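Side-chain contacts in C-type lectin domain family 4, member b1 (Mus musculus, PDB 6LKR), which probably binds carbohydrate ligands through a calcium-dependent lectin domain and serves as a membrane receptor of innate immunity: residues Q51-I54 with T55-D59; P96-D99 with N100-C103. All coordinates share one frame; numbering follows the deposited sequence. Where two conformers were deposited one is given.

The two contacts are local and lie in one C-type lectin domain, on opposite sides of its centre, with centres 23 Å apart and nearest atoms about 13 Å apart. Contact 2 (96-103) is part of the calcium site: Ser-97 and Glu-101 share the ion with Glu-95, Asn-117 and Asp-118. Contact 1 (51-59) lies in the last part of helix 48-56 and the loop that follows, and touches no metal. The link between them is indirect: Gln-51 of contact 1 bonds to Trp-116 of strand 113-119, the residue just before the calcium ligand Asn-117; the side chains of Gln-51 and Asn-117 are about 10 Å apart.

Contact 1: Q51-I54 with T55-D59; sequences QDFI and TGILD
Thr-55 bonds twice to the carbonyl of Gln-51, one turn earlier in helix 48-56. Its amide gives the regular helical bond, and its hydroxyl donates a second and shorter one, OG1 to Gln-51 O at 2.7 Å. A first torsion of 59° sets OG1 between the backbone N and the carbonyl carbon, whence it folds back along the helix; the two donors arrive from opposite faces of the carbonyl plane. Water 1 donates to the same hydroxyl, with 2.8 Å between its oxygen and Thr-55 OG1, and reaches Asp-52 OD1 by a weak bond, while OD1 also pairs with Gln-48.

At the next residues the helix tightens: Gly-56 N keeps the bond to Asp-52 O and adds a weak one to Phe-53 O, while Ile-57 N binds Ile-54 O at 3.1 Å and only weakly meets Phe-53 O. Ile-57 CG1 presses against that same Ile-54 O at 3.0 Å, and Leu-58 CG comes to 3.2 Å of Ile-54 O, so carbon crowds this carbonyl. The bare glycine suits a position where the Asp-52 and Phe-53 carbonyls converge.

Outward, the methyl CG2 of Ile-57 lies over one face of the Phe-53 ring, 4.2 Å from CZ; Phe-12 stacks with this ring and Tyr-17 meets it obliquely. The amide of Gln-51 crosses Thr-55 CG2 and bonds through OE1 to Trp-116, whereas Thr-55 and Leu-58 pack on Val-106 and Trp-114 of the sheet. Threonine serves both needs of its buried place: the side chain packs on the sheet, while its hydroxyl is gripped by the Gln-51 carbonyl and water 1. The chemistry implies a helix end whose polar groups are met by the helix backbone, a water and Trp-116, while its apolar branches join it to the sheet.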
loop_
_atom_site.group_PDB
_atom_site.type_symbol
_atom_site.label_atom_id
_atom_site.label_comp_id
_atom_site.label_asym_id
_atom_site.label_seq_id
_atom_site.Cartn_x
_atom_site.Cartn_y
_atom_site.Cartn_z
ATOM N N GLN A 51 3.237 -0.185 12.371
ATOM C CA GLN A 51 4.249 0.560 13.161
ATOM C C GLN A 51 4.525 -0.218 14.452
ATOM O O GLN A 51 5.719 -0.416 14.797
ATOM C CB GLN A 51 3.748 1.979 13.442
ATOM C CG GLN A 51 4.621 2.778 14.405
ATOM C CD GLN A 51 5.913 3.277 13.807
ATOM O OE1 GLN A 51 6.229 3.034 12.644
ATOM N NE2 GLN A 51 6.680 3.997 14.616
ATOM N N ASP A 52 3.465 -0.639 15.147
ATOM C CA ASP A 52 3.575 -1.363 16.442
ATOM C C ASP A 52 4.260 -2.707 16.192
ATOM O O ASP A 52 5.210 -3.051 16.935
ATOM C CB ASP A 52 2.211 -1.523 17.111
ATOM C CG ASP A 52 1.605 -0.226 17.624
ATOM O OD1 ASP A 52 2.304 0.807 17.605
ATOM O OD2 ASP A 52 0.438 -0.266 18.044
ATOM N N PHE A 53 3.830 -3.445 15.173
ATOM C CA PHE A 53 4.400 -4.787 14.912
ATOM C C PHE A 53 5.890 -4.652 14.590
ATOM O O PHE A 53 6.697 -5.359 15.190
ATOM C CB PHE A 53 3.682 -5.544 13.796
ATOM C CG PHE A 53 4.342 -6.875 13.537
ATOM C CD1 PHE A 53 4.015 -7.985 14.295
ATOM C CD2 PHE A 53 5.358 -6.993 12.601
ATOM C CE1 PHE A 53 4.650 -9.201 14.089
ATOM C CE2 PHE A 53 5.997 -8.205 12.402
ATOM C CZ PHE A 53 5.633 -9.311 13.132
ATOM N N ILE A 54 6.237 -3.790 13.634
ATOM C CA ILE A 54 7.644 -3.640 13.167
ATOM C C ILE A 54 8.517 -3.242 14.362
ATOM O O ILE A 54 9.558 -3.884 14.571
ATOM C CB ILE A 54 7.733 -2.637 12.005
ATOM C CG1 ILE A 54 7.000 -3.158 10.767
ATOM C CG2 ILE A 54 9.182 -2.288 11.698
ATOM C CD1 ILE A 54 6.652 -2.076 9.768
ATOM N N THR A 55 8.107 -2.233 15.131
ATOM C CA THR A 55 8.915 -1.735 16.274
ATOM C C THR A 55 8.991 -2.806 17.367
ATOM O O THR A 55 10.011 -2.835 18.066
ATOM C CB THR A 55 8.417 -0.371 16.753
ATOM O OG1 THR A 55 7.055 -0.478 17.159
ATOM C CG2 THR A 55 8.581 0.670 15.670
ATOM N N GLY A 56 8.006 -3.698 17.461
ATOM C CA GLY A 56 8.020 -4.801 18.442
ATOM C C GLY A 56 9.147 -5.797 18.180
ATOM O O GLY A 56 9.554 -6.493 19.135
ATOM N N ILE A 57 9.650 -5.888 16.946
ATOM C CA ILE A 57 10.710 -6.878 16.588
ATOM C C ILE A 57 12.087 -6.203 16.531
ATOM O O ILE A 57 13.052 -6.883 16.150
ATOM C CB ILE A 57 10.355 -7.636 15.295
ATOM C CG1 ILE A 57 10.410 -6.760 14.040
ATOM C CG2 ILE A 57 9.007 -8.309 15.454
ATOM C CD1 ILE A 57 10.451 -7.550 12.745
ATOM N N LEU A 58 12.185 -4.930 16.931
ATOM C CA LEU A 58 13.448 -4.154 16.887
ATOM C C LEU A 58 14.102 -4.099 18.272
ATOM O O LEU A 58 13.423 -4.342 19.293
ATOM C CB LEU A 58 13.169 -2.742 16.364
ATOM C CG LEU A 58 12.483 -2.666 15.002
ATOM C CD1 LEU A 58 12.284 -1.220 14.573
ATOM C CD2 LEU A 58 13.255 -3.438 13.941
ATOM N N ASP A 59 15.394 -3.783 18.275
ATOM C CA ASP A 59 16.203 -3.494 19.484
ATOM C C ASP A 59 16.077 -1.997 19.785
ATOM O O ASP A 59 16.451 -1.190 18.921
ATOM C CB ASP A 59 17.641 -3.948 19.242
ATOM C CG ASP A 59 18.597 -3.663 20.385
ATOM O OD1 ASP A 59 18.207 -2.953 21.332
ATOM O OD2 ASP A 59 19.737 -4.145 20.297
HETATM O O HOH W 1 5.550 1.341 18.600
#

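Contact 2: P96-D99 with N100-C103. With CA (calcium ion), chain D.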
loop_
_atom_site.group_PDB
_atom_site.type_symbol
_atom_site.label_atom_id
_atom_site.label_comp_id
_atom_site.label_asym_id
_atom_site.label_seq_id
_atom_site.Cartn_x
_atom_site.Cartn_y
_atom_site.Cartn_z
ATOM N N PRO A 96 9.635 15.682 10.571
ATOM C CA PRO A 96 10.958 15.854 9.972
ATOM C C PRO A 96 11.573 17.222 10.300
ATOM O O PRO A 96 10.824 18.117 10.627
ATOM C CB PRO A 96 10.697 15.780 8.460
ATOM C CG PRO A 96 9.322 15.180 8.316
ATOM C CD PRO A 96 8.568 15.534 9.574
ATOM N N SER A 97 12.899 17.345 10.213
ATOM C CA SER A 97 13.662 18.511 10.724
ATOM C C SER A 97 14.418 19.253 9.612
ATOM O O SER A 97 14.686 20.447 9.814
ATOM C CB SER A 97 14.585 18.086 11.834
ATOM O OG SER A 97 15.602 17.220 11.356
ATOM N N SER A 98 14.753 18.621 8.483
ATOM C CA SER A 98 15.654 19.258 7.484
ATOM C C SER A 98 15.397 18.757 6.060
ATOM O O SER A 98 15.430 17.536 5.832
ATOM C CB SER A 98 17.089 19.055 7.858
ATOM O OG SER A 98 17.935 19.526 6.817
ATOM N N ASP A 99 15.282 19.686 5.111
ATOM C CA ASP A 99 15.132 19.343 3.677
ATOM C C ASP A 99 16.406 18.675 3.144
ATOM O O ASP A 99 16.304 18.073 2.081
ATOM C CB ASP A 99 14.747 20.542 2.817
ATOM C CG ASP A 99 14.055 20.117 1.536
ATOM O OD1 ASP A 99 13.186 19.225 1.613
ATOM O OD2 ASP A 99 14.402 20.668 0.463
ATOM N N ASN A 100 17.542 18.749 3.847
ATOM C CA ASN A 100 18.784 18.060 3.398
ATOM C C ASN A 100 18.756 16.586 3.826
ATOM O O ASN A 100 19.594 15.829 3.321
ATOM C CB ASN A 100 20.058 18.773 3.859
ATOM C CG ASN A 100 20.744 19.508 2.728
ATOM O OD1 ASN A 100 20.641 19.110 1.568
ATOM N ND2 ASN A 100 21.440 20.588 3.048
ATOM N N GLU A 101 17.825 16.201 4.698
ATOM C CA GLU A 101 17.675 14.802 5.178
ATOM C C GLU A 101 16.568 14.130 4.361
ATOM O O GLU A 101 15.381 14.469 4.581
ATOM C CB GLU A 101 17.389 14.796 6.676
ATOM C CG GLU A 101 18.540 15.348 7.492
ATOM C CD GLU A 101 18.316 15.341 8.990
ATOM O OE1 GLU A 101 19.294 15.121 9.716
ATOM O OE2 GLU A 101 17.169 15.550 9.431
ATOM N N LYS A 102 16.937 13.219 3.455
ATOM C CA LYS A 102 16.009 12.677 2.424
ATOM C C LYS A 102 15.558 11.243 2.746
ATOM O O LYS A 102 14.645 10.761 2.062
ATOM C CB LYS A 102 16.671 12.761 1.047
ATOM C CG LYS A 102 16.993 14.174 0.577
ATOM C CD LYS A 102 15.771 15.054 0.463
ATOM C CE LYS A 102 16.023 16.340 -0.290
ATOM N NZ LYS A 102 14.916 17.308 -0.092
ATOM N N CYS A 103 16.145 10.593 3.749
ATOM C CA CYS A 103 15.822 9.199 4.138
ATOM C C CYS A 103 15.308 9.190 5.574
ATOM O O CYS A 103 15.428 10.221 6.268
ATOM C CB CYS A 103 17.023 8.278 3.959
ATOM S SG CYS A 103 17.441 8.029 2.215
HETATM CA CA CA D . 15.874 14.776 11.356
HETATM O O HOH W 2 18.014 14.489 12.159
HETATM O O HOH W 3 16.634 15.459 13.779
#
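With chi1 at -64°, which sets CG beside the backbone N, and the chain extended beyond CG, Glu-101 carries OE2 to 2.5 Å from the calcium ion that it shares with Ser-97. Ser-97 turns its hydroxyl in between its own N and carbonyl carbon (chi1 66°), and OG binds the calcium at 2.5 Å. The two oxygens, OG of Ser-97 and OE2 of Glu-101, are 3.0 Å apart as fellow ligands. Glu-101 OE1 lies farther from the metal but accepts from water 2, itself a calcium ligand.

The Glu-95, Pro-96, Ser-97 sequence, with its cis peptide before the proline, corresponds to the calcium-binding tripeptide of C-type lectins, and Asn-117 and Asp-118 complete the protein ligands.

A type I turn from Ser-98 to Glu-101 returns the chain to the ion, closed by Glu-101 N to Ser-98 O at 3.0 Å. Ser-98 reinforces it with an ST turn, OG accepting from Asn-100 N at 3.1 Å. Lysine suits the next position by its length: bent at chi2, Lys-102 sends NZ back to Asp-99 O, 2.7 Å away and in the carbonyl plane. NZ also makes a salt bridge to Asp-99 OD1 at 3.1 Å, a second one to Asp-70 and a hydrogen bond to the carbonyl of Gly-72, while His-73 binds Asp-99 OD2.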